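Local coordinates for protein endoglucanase (Clostridium thermocellum, PDB 2E0P) that probably hydrolyses beta-1,4-linked glucans such as cellulose and xyloglucan, through this glycoside hydrolase family 44 part of a larger enzyme, at residues Q32-T37 with A389-D394; A40-G45 with Y104-L109; H66-Y71 with Y114-G119. One frame throughout, in Å; residues are numbered along the deposited sequence.

Contacts 1 and 2 belong to one eight-stranded parallel barrel of the TIM type, their centres 12 Å apart, and touch where W392 packs on G44 and G45. Contact 3 lies farther out, about 25 Å from contact 1 and 20 Å from contact 2 between centres, in small sheets beyond the barrel. Along the chain come 32-37, 40-45, 66-71, 104-109, 114-119 and finally 389-394: contact 1 encloses the other two, whose segments alternate, strand 114-116 coming next after strand 105-109. Glucose of chain B lies beside contacts 1 and 2, glucoses of chains C and D beside contact 3, so they flank different parts of what is probably a glucan-binding cleft.

Contact 1: Q32-T37 with A389-D394; sequences QELDAT and ATFWGD. With ZN (zinc ion), chain F; BGC (beta-D-glucopyranose), chain B.
The carboxamide nitrogen of Q32 stands over the indole of W392, while glucose of chain B occupies the opposite face of the same ring. NE2 lies 3.2 Å above the ring plane, toward its rim, and comes within 3.4 Å of W392 CH2. Amide and indole planes are 68° apart, so the amide is tilted steeply rather than stacked, consistent with an N-H...pi contact. The bend of the Q32 chain at chi2 (65°) turns its oxygen back to the loop backbone, where OE1 accepts from G393 N at 2.8 Å. That donor sits above the carbonyl plane, 36° out of it. Backbone joins the grip through a water that accepts from Q32 N at 3.0 Å and lies within donating range of F391 O and G393 O. Farther along, L34 leans its CD1 methyl on F391 CD2 at 4.1 Å, the two side chains crossing at about a right angle, and its CD2 meets G393 O at 3.5 Å. Next in the chain, D35, centre of an inverse gamma turn, binds zinc through OD2 at 2.0 Å, with A395 O and E401 OE1 as the other protein ligands. The chemistry thus ties the loop after the first barrel strand to the end of the last: an amide fixed at its oxygen backs the tryptophan that meets sugar, and zinc holds the loop to helix 398-408.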
# COMPACT_ATOMS: atom_id res chain seq x y z
N GLN A 32 -4.12 -0.45 9.19
CA GLN A 32 -4.74 -0.26 10.50
C GLN A 32 -6.14 0.33 10.41
O GLN A 32 -6.59 0.71 9.33
CB GLN A 32 -3.86 0.65 11.37
CG GLN A 32 -2.57 0.01 11.91
CD GLN A 32 -1.56 -0.38 10.83
OE1 GLN A 32 -1.24 0.42 9.96
NE2 GLN A 32 -1.05 -1.61 10.91
N GLU A 33 -6.83 0.41 11.55
CA GLU A 33 -8.18 0.97 11.61
C GLU A 33 -8.04 2.47 11.76
O GLU A 33 -7.64 2.98 12.81
CB GLU A 33 -8.96 0.37 12.78
CG GLU A 33 -9.15 -1.14 12.60
CD GLU A 33 -9.86 -1.82 13.76
OE1 GLU A 33 -9.78 -1.32 14.90
OE2 GLU A 33 -10.49 -2.87 13.52
N LEU A 34 -8.37 3.18 10.68
CA LEU A 34 -8.22 4.63 10.63
C LEU A 34 -9.50 5.41 10.74
O LEU A 34 -10.59 4.87 10.52
CB LEU A 34 -7.56 5.04 9.31
CG LEU A 34 -6.18 4.52 8.96
CD1 LEU A 34 -5.74 5.11 7.61
CD2 LEU A 34 -5.21 4.90 10.07
N ASP A 35 -9.35 6.69 11.06
CA ASP A 35 -10.45 7.64 11.13
C ASP A 35 -10.48 8.24 9.72
O ASP A 35 -10.22 9.44 9.51
CB ASP A 35 -10.17 8.75 12.15
CG ASP A 35 -9.92 8.21 13.55
OD1 ASP A 35 -10.72 7.37 14.00
OD2 ASP A 35 -8.94 8.65 14.20
N ALA A 36 -10.75 7.38 8.74
CA ALA A 36 -10.81 7.81 7.35
C ALA A 36 -11.57 6.77 6.56
O ALA A 36 -11.63 5.60 6.95
CB ALA A 36 -9.40 7.96 6.78
N THR A 37 -12.17 7.19 5.46
CA THR A 37 -12.86 6.27 4.58
C THR A 37 -11.76 5.68 3.70
O THR A 37 -11.04 6.41 3.01
CB THR A 37 -13.90 7.01 3.71
OG1 THR A 37 -14.95 7.51 4.56
CG2 THR A 37 -14.49 6.07 2.65
N ALA A 389 -2.78 0.40 -2.63
CA ALA A 389 -1.82 0.95 -1.68
C ALA A 389 -2.47 0.96 -0.32
O ALA A 389 -3.68 1.20 -0.20
CB ALA A 389 -1.38 2.35 -2.07
N THR A 390 -1.68 0.67 0.70
CA THR A 390 -2.18 0.64 2.07
C THR A 390 -1.20 1.31 3.03
O THR A 390 -0.08 0.84 3.25
CB THR A 390 -2.52 -0.82 2.54
OG1 THR A 390 -1.50 -1.73 2.09
CG2 THR A 390 -3.87 -1.27 1.96
N PHE A 391 -1.62 2.44 3.58
CA PHE A 391 -0.81 3.19 4.52
C PHE A 391 -0.57 2.35 5.79
O PHE A 391 -1.45 1.58 6.20
CB PHE A 391 -1.57 4.47 4.88
CG PHE A 391 -0.98 5.23 6.04
CD1 PHE A 391 0.21 5.93 5.89
CD2 PHE A 391 -1.63 5.26 7.27
CE1 PHE A 391 0.75 6.65 6.96
CE2 PHE A 391 -1.10 5.99 8.34
CZ PHE A 391 0.09 6.68 8.18
N TRP A 392 0.62 2.48 6.38
CA TRP A 392 0.91 1.80 7.64
C TRP A 392 1.05 2.88 8.71
O TRP A 392 1.97 3.71 8.67
CB TRP A 392 2.21 0.99 7.57
CG TRP A 392 2.47 0.22 8.85
CD1 TRP A 392 3.03 0.70 10.00
CD2 TRP A 392 2.07 -1.13 9.13
NE1 TRP A 392 3.01 -0.27 10.99
CE2 TRP A 392 2.42 -1.40 10.47
CE3 TRP A 392 1.46 -2.13 8.37
CZ2 TRP A 392 2.18 -2.64 11.08
CZ3 TRP A 392 1.21 -3.37 8.97
CH2 TRP A 392 1.57 -3.61 10.31
N GLY A 393 0.12 2.87 9.66
CA GLY A 393 0.14 3.87 10.72
C GLY A 393 -1.20 3.86 11.43
O GLY A 393 -2.19 3.40 10.84
N ASP A 394 -1.26 4.37 12.66
CA ASP A 394 -2.51 4.34 13.41
C ASP A 394 -3.40 5.57 13.28
O ASP A 394 -3.09 6.52 12.56
CB ASP A 394 -2.26 4.02 14.90
CG ASP A 394 -1.49 5.11 15.62
OD1 ASP A 394 -1.65 6.29 15.26
OD2 ASP A 394 -0.73 4.78 16.56
ZN ZN F . -7.43 9.73 13.53
C2 BGC B . 6.18 -3.80 8.41
C3 BGC B . 5.68 -3.88 9.86
C4 BGC B . 6.33 -2.77 10.70
C5 BGC B . 6.27 -1.51 9.87
C6 BGC B . 6.88 -0.39 10.70
C1 BGC B . 7.49 -3.02 8.31
O1 BGC B . 8.64 -3.50 9.01
O2 BGC B . 6.25 -5.06 7.73
O3 BGC B . 5.73 -5.19 10.45
O4 BGC B . 5.77 -2.49 12.00
O5 BGC B . 7.11 -1.68 8.70
O6 BGC B . 6.69 0.88 10.06
O HOH W 1 -3.07 2.26 8.40

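Contact 2: A40-G45 with Y104-L109; sequences AKRFGG and YTLITL. With BGC (beta-D-glucopyranose), chain B.
F43 and T108 meet where strands 41-43 and 105-109, parallel neighbours in the barrel, reach their C-terminal ends. T108 carries OG1 anti to its carbonyl carbon (chi1 -66°), which brings the hydroxyl to F43 O at 2.8 Å, in the carbonyl plane on a lone pair. The same oxygen also accepts from T108 N at 3.1 Å, so one residue grips it twice, and the hydroxyl donates to F43 O while a water at 2.6 Å donates to T108 OG1. Earlier along the pair the ladder is regular: K41 N to Y104 O, L106 N to K41 O, and F43 N to L106 O. F43 and I107 share the sheet face turned to helix 88-99. There I107 CD1 presses on F43 CB at 3.6 Å, while I107 CG2 comes obliquely to the phenylalanine ring, 4.2 Å from F43 CD2. On the other face, inside the barrel, R42 and L106 lie side by side and point the same way, R42 CD 3.9 Å from L106 CD2. R42 sets CG anti to the backbone N (chi1 166°) and runs extended to NE; G44 CA sits 3.8 Å over the centre of its guanidinium face. NH1 reaches N31 OD1 and forms a salt bridge with E359. Chemically, F43 and I107 give the helix side an apolar patch, beside which T105 OG1 bonds H94, while the interior holds a buried guanidinium beside the sugar-binding E359.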
# COMPACT_ATOMS: atom_id res chain seq x y z
N ALA A 40 -9.37 -0.12 0.66
CA ALA A 40 -8.69 -1.41 0.68
C ALA A 40 -8.17 -1.61 2.09
O ALA A 40 -7.81 -0.64 2.76
CB ALA A 40 -7.52 -1.42 -0.32
N LYS A 41 -8.18 -2.86 2.54
CA LYS A 41 -7.68 -3.20 3.86
C LYS A 41 -6.72 -4.38 3.73
O LYS A 41 -7.05 -5.40 3.13
CB LYS A 41 -8.82 -3.59 4.83
CG LYS A 41 -9.61 -2.42 5.41
CD LYS A 41 -8.74 -1.40 6.16
CE LYS A 41 -7.94 -2.02 7.32
NZ LYS A 41 -8.80 -2.59 8.40
N ARG A 42 -5.53 -4.22 4.30
CA ARG A 42 -4.53 -5.28 4.27
C ARG A 42 -4.28 -5.85 5.65
O ARG A 42 -4.04 -5.11 6.61
CB ARG A 42 -3.19 -4.73 3.73
CG ARG A 42 -1.98 -5.65 3.97
CD ARG A 42 -0.75 -5.10 3.22
NE ARG A 42 0.46 -5.93 3.28
CZ ARG A 42 1.42 -5.83 4.20
NH1 ARG A 42 1.33 -4.94 5.19
NH2 ARG A 42 2.51 -6.58 4.10
N PHE A 43 -4.34 -7.18 5.74
CA PHE A 43 -4.04 -7.92 6.96
C PHE A 43 -2.62 -8.37 6.65
O PHE A 43 -2.41 -9.33 5.90
CB PHE A 43 -4.96 -9.14 7.08
CG PHE A 43 -4.57 -10.09 8.20
CD1 PHE A 43 -4.69 -9.70 9.53
CD2 PHE A 43 -4.08 -11.36 7.91
CE1 PHE A 43 -4.32 -10.58 10.57
CE2 PHE A 43 -3.71 -12.25 8.93
CZ PHE A 43 -3.83 -11.86 10.27
N GLY A 44 -1.64 -7.66 7.21
CA GLY A 44 -0.25 -7.98 6.92
C GLY A 44 0.70 -7.44 7.96
O GLY A 44 0.29 -7.01 9.02
N GLY A 45 1.99 -7.46 7.63
CA GLY A 45 2.97 -6.99 8.58
C GLY A 45 3.60 -8.12 9.37
O GLY A 45 3.24 -9.29 9.21
N TYR A 104 -11.85 -3.99 -1.31
CA TYR A 104 -10.71 -4.88 -1.47
C TYR A 104 -10.09 -5.27 -0.13
O TYR A 104 -9.73 -4.41 0.67
CB TYR A 104 -9.63 -4.21 -2.34
CG TYR A 104 -8.69 -5.20 -3.03
CD1 TYR A 104 -8.75 -5.39 -4.41
CD2 TYR A 104 -7.81 -5.99 -2.28
CE1 TYR A 104 -7.96 -6.37 -5.04
CE2 TYR A 104 -7.02 -6.97 -2.90
CZ TYR A 104 -7.11 -7.15 -4.28
OH TYR A 104 -6.39 -8.14 -4.90
N THR A 105 -9.99 -6.58 0.11
CA THR A 105 -9.37 -7.08 1.33
C THR A 105 -8.21 -7.94 0.86
O THR A 105 -8.39 -8.80 -0.01
CB THR A 105 -10.32 -7.97 2.17
OG1 THR A 105 -11.38 -7.16 2.69
CG2 THR A 105 -9.57 -8.60 3.34
N LEU A 106 -7.03 -7.66 1.40
CA LEU A 106 -5.81 -8.38 1.07
C LEU A 106 -5.40 -9.15 2.32
O LEU A 106 -5.11 -8.53 3.34
CB LEU A 106 -4.71 -7.39 0.69
CG LEU A 106 -3.29 -7.93 0.49
CD1 LEU A 106 -3.26 -9.04 -0.55
CD2 LEU A 106 -2.40 -6.77 0.05
N ILE A 107 -5.37 -10.48 2.22
CA ILE A 107 -5.02 -11.34 3.35
C ILE A 107 -3.65 -11.99 3.18
O ILE A 107 -3.39 -12.66 2.18
CB ILE A 107 -6.07 -12.46 3.55
CG1 ILE A 107 -7.44 -11.84 3.88
CG2 ILE A 107 -5.62 -13.44 4.63
CD1 ILE A 107 -7.43 -10.88 5.08
N THR A 108 -2.78 -11.82 4.16
CA THR A 108 -1.45 -12.42 4.07
C THR A 108 -1.48 -13.90 4.46
O THR A 108 -2.08 -14.27 5.48
CB THR A 108 -0.45 -11.68 4.99
OG1 THR A 108 -0.26 -10.35 4.51
CG2 THR A 108 0.91 -12.39 5.01
N LEU A 109 -0.88 -14.73 3.62
CA LEU A 109 -0.75 -16.17 3.86
C LEU A 109 0.67 -16.40 4.36
O LEU A 109 1.56 -15.57 4.14
CB LEU A 109 -1.02 -16.96 2.58
CG LEU A 109 -2.46 -16.75 2.10
CD1 LEU A 109 -2.67 -17.58 0.85
CD2 LEU A 109 -3.46 -17.19 3.19
C2 BGC B . 6.18 -3.80 8.41
C3 BGC B . 5.68 -3.88 9.86
C4 BGC B . 6.33 -2.77 10.70
C5 BGC B . 6.27 -1.51 9.87
C6 BGC B . 6.88 -0.39 10.70
C1 BGC B . 7.49 -3.02 8.31
O1 BGC B . 8.64 -3.50 9.01
O2 BGC B . 6.25 -5.06 7.73
O3 BGC B . 5.73 -5.19 10.45
O4 BGC B . 5.77 -2.49 12.00
O5 BGC B . 7.11 -1.68 8.70
O6 BGC B . 6.69 0.88 10.06
O HOH W 2 2.02 -9.20 4.74

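Contact 3: H66-Y71 with Y114-G119; sequences HYSDTY and YVSADG. With BGC (beta-D-glucopyranose), chain C; BGC (beta-D-glucopyranose), chain D.
S68 and S116 join their hydroxyls, OG to OG at 2.9 Å, at the buried part of a contact whose other polar links run through water. Both serines hold OG anti to the carbonyl carbon (chi1 -88° and -66°), which points each oxygen across the gap. Packing is tight beside them: S68 CB rests on D118 O at 3.3 Å, and the alpha carbons of D69 and G119 come within 3.6 Å. S68 OG is also bonded to N59 ND2. Looser links run through water. One lies 2.7 Å from S68 OG and donates weakly to D118 OD1, while another donates to G119 O at 2.8 Å and accepts weakly from T70 N. D118 OD2 forms a salt bridge with R133. On the side of strand 67-69 turned away from 114-119 lies sugar: D69 OD2 takes a very short bond from O6 of the chain D glucose, and the ring of Y71 has C3 of the chain C glucose over one face. D69 OD1 meanwhile accepts from Y71 N, forming an Asx turn, and pairs with R47. Strand 67-69 is the middle one of an antiparallel trio with 58-59 and 121-122; strand 114-116 edges a separate sheet beside 134-138, and T70 stands at the N-cap of helix 71-75.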
# COMPACT_ATOMS: atom_id res chain seq x y z
N HIS A 66 9.87 -12.56 20.86
CA HIS A 66 9.43 -13.79 20.19
C HIS A 66 8.29 -14.47 20.94
O HIS A 66 8.24 -15.69 21.05
CB HIS A 66 10.62 -14.74 20.05
CG HIS A 66 11.85 -14.07 19.53
ND1 HIS A 66 11.96 -13.62 18.23
CD2 HIS A 66 12.98 -13.66 20.17
CE1 HIS A 66 13.10 -12.98 18.09
NE2 HIS A 66 13.74 -12.99 19.25
N TYR A 67 7.37 -13.65 21.44
CA TYR A 67 6.20 -14.14 22.16
C TYR A 67 5.14 -14.74 21.25
O TYR A 67 4.77 -14.13 20.24
CB TYR A 67 5.52 -13.00 22.91
CG TYR A 67 5.91 -12.82 24.36
CD1 TYR A 67 7.24 -12.74 24.73
CD2 TYR A 67 4.93 -12.65 25.34
CE1 TYR A 67 7.60 -12.48 26.06
CE2 TYR A 67 5.28 -12.39 26.66
CZ TYR A 67 6.61 -12.30 27.01
OH TYR A 67 6.96 -12.01 28.31
N SER A 68 4.65 -15.93 21.59
CA SER A 68 3.53 -16.52 20.85
C SER A 68 2.36 -16.25 21.77
O SER A 68 2.40 -16.60 22.95
CB SER A 68 3.68 -18.03 20.65
OG SER A 68 4.41 -18.31 19.47
N ASP A 69 1.32 -15.60 21.25
CA ASP A 69 0.18 -15.27 22.08
C ASP A 69 -1.06 -14.92 21.27
O ASP A 69 -1.12 -15.20 20.07
CB ASP A 69 0.53 -14.08 22.98
CG ASP A 69 1.01 -12.88 22.18
OD1 ASP A 69 0.48 -12.66 21.07
OD2 ASP A 69 1.89 -12.15 22.68
N THR A 70 -2.04 -14.32 21.94
CA THR A 70 -3.31 -13.94 21.33
C THR A 70 -3.38 -12.49 20.84
O THR A 70 -4.47 -11.97 20.60
CB THR A 70 -4.47 -14.19 22.33
OG1 THR A 70 -4.18 -13.53 23.58
CG2 THR A 70 -4.63 -15.68 22.59
N TYR A 71 -2.23 -11.86 20.66
CA TYR A 71 -2.20 -10.47 20.21
C TYR A 71 -3.15 -10.12 19.07
O TYR A 71 -3.91 -9.17 19.17
CB TYR A 71 -0.79 -10.04 19.82
CG TYR A 71 -0.72 -8.62 19.28
CD1 TYR A 71 -0.72 -7.53 20.15
CD2 TYR A 71 -0.66 -8.37 17.91
CE1 TYR A 71 -0.66 -6.22 19.67
CE2 TYR A 71 -0.60 -7.07 17.41
CZ TYR A 71 -0.60 -6.00 18.29
OH TYR A 71 -0.53 -4.71 17.81
N TYR A 114 6.75 -21.84 9.32
CA TYR A 114 6.06 -22.34 10.51
C TYR A 114 5.16 -21.26 11.09
O TYR A 114 5.37 -20.07 10.84
CB TYR A 114 7.08 -22.72 11.58
CG TYR A 114 8.01 -23.83 11.17
CD1 TYR A 114 7.72 -25.15 11.49
CD2 TYR A 114 9.15 -23.56 10.40
CE1 TYR A 114 8.54 -26.19 11.06
CE2 TYR A 114 9.97 -24.60 9.96
CZ TYR A 114 9.66 -25.91 10.29
OH TYR A 114 10.46 -26.93 9.85
N VAL A 115 4.19 -21.70 11.88
CA VAL A 115 3.26 -20.79 12.54
C VAL A 115 3.10 -21.22 14.00
O VAL A 115 3.34 -22.38 14.35
CB VAL A 115 1.89 -20.78 11.84
CG1 VAL A 115 2.05 -20.21 10.41
CG2 VAL A 115 1.31 -22.19 11.79
N SER A 116 2.72 -20.28 14.86
CA SER A 116 2.56 -20.56 16.29
C SER A 116 1.65 -21.74 16.61
O SER A 116 0.50 -21.79 16.18
CB SER A 116 2.01 -19.33 17.02
OG SER A 116 2.95 -18.28 17.00
N ALA A 117 2.17 -22.67 17.41
CA ALA A 117 1.39 -23.84 17.81
C ALA A 117 0.57 -23.54 19.06
O ALA A 117 -0.37 -24.27 19.40
CB ALA A 117 2.34 -25.00 18.10
N ASP A 118 0.92 -22.45 19.73
CA ASP A 118 0.26 -22.11 20.99
C ASP A 118 0.37 -20.62 21.27
O ASP A 118 0.93 -19.87 20.47
CB ASP A 118 0.98 -22.86 22.11
CG ASP A 118 2.47 -22.52 22.18
OD1 ASP A 118 2.79 -21.35 22.45
OD2 ASP A 118 3.31 -23.42 21.95
N GLY A 119 -0.16 -20.20 22.41
CA GLY A 119 -0.08 -18.80 22.82
C GLY A 119 0.56 -18.76 24.20
O GLY A 119 0.18 -17.95 25.05
C2 BGC C . 3.95 -6.57 18.61
C3 BGC C . 2.92 -6.65 19.75
C4 BGC C . 2.96 -5.33 20.52
C5 BGC C . 2.74 -4.16 19.57
C6 BGC C . 2.93 -2.83 20.30
C1 BGC C . 3.64 -5.37 17.71
O2 BGC C . 3.86 -7.75 17.81
O3 BGC C . 3.24 -7.76 20.59
O4 BGC C . 2.03 -5.20 21.61
O5 BGC C . 3.71 -4.17 18.50
O6 BGC C . 4.26 -2.73 20.83
C2 BGC D . 1.20 -5.34 23.80
C3 BGC D . 1.48 -5.84 25.21
C4 BGC D . 1.56 -7.37 25.16
C5 BGC D . 2.69 -7.74 24.20
C6 BGC D . 2.89 -9.25 24.13
C1 BGC D . 2.34 -5.80 22.88
O2 BGC D . 1.15 -3.91 23.83
O3 BGC D . 0.43 -5.43 26.09
O4 BGC D . 1.85 -7.86 26.47
O5 BGC D . 2.40 -7.23 22.89
O6 BGC D . 1.73 -9.85 23.56
O HOH W 3 4.06 -20.93 19.80
O HOH W 4 -1.72 -15.86 24.79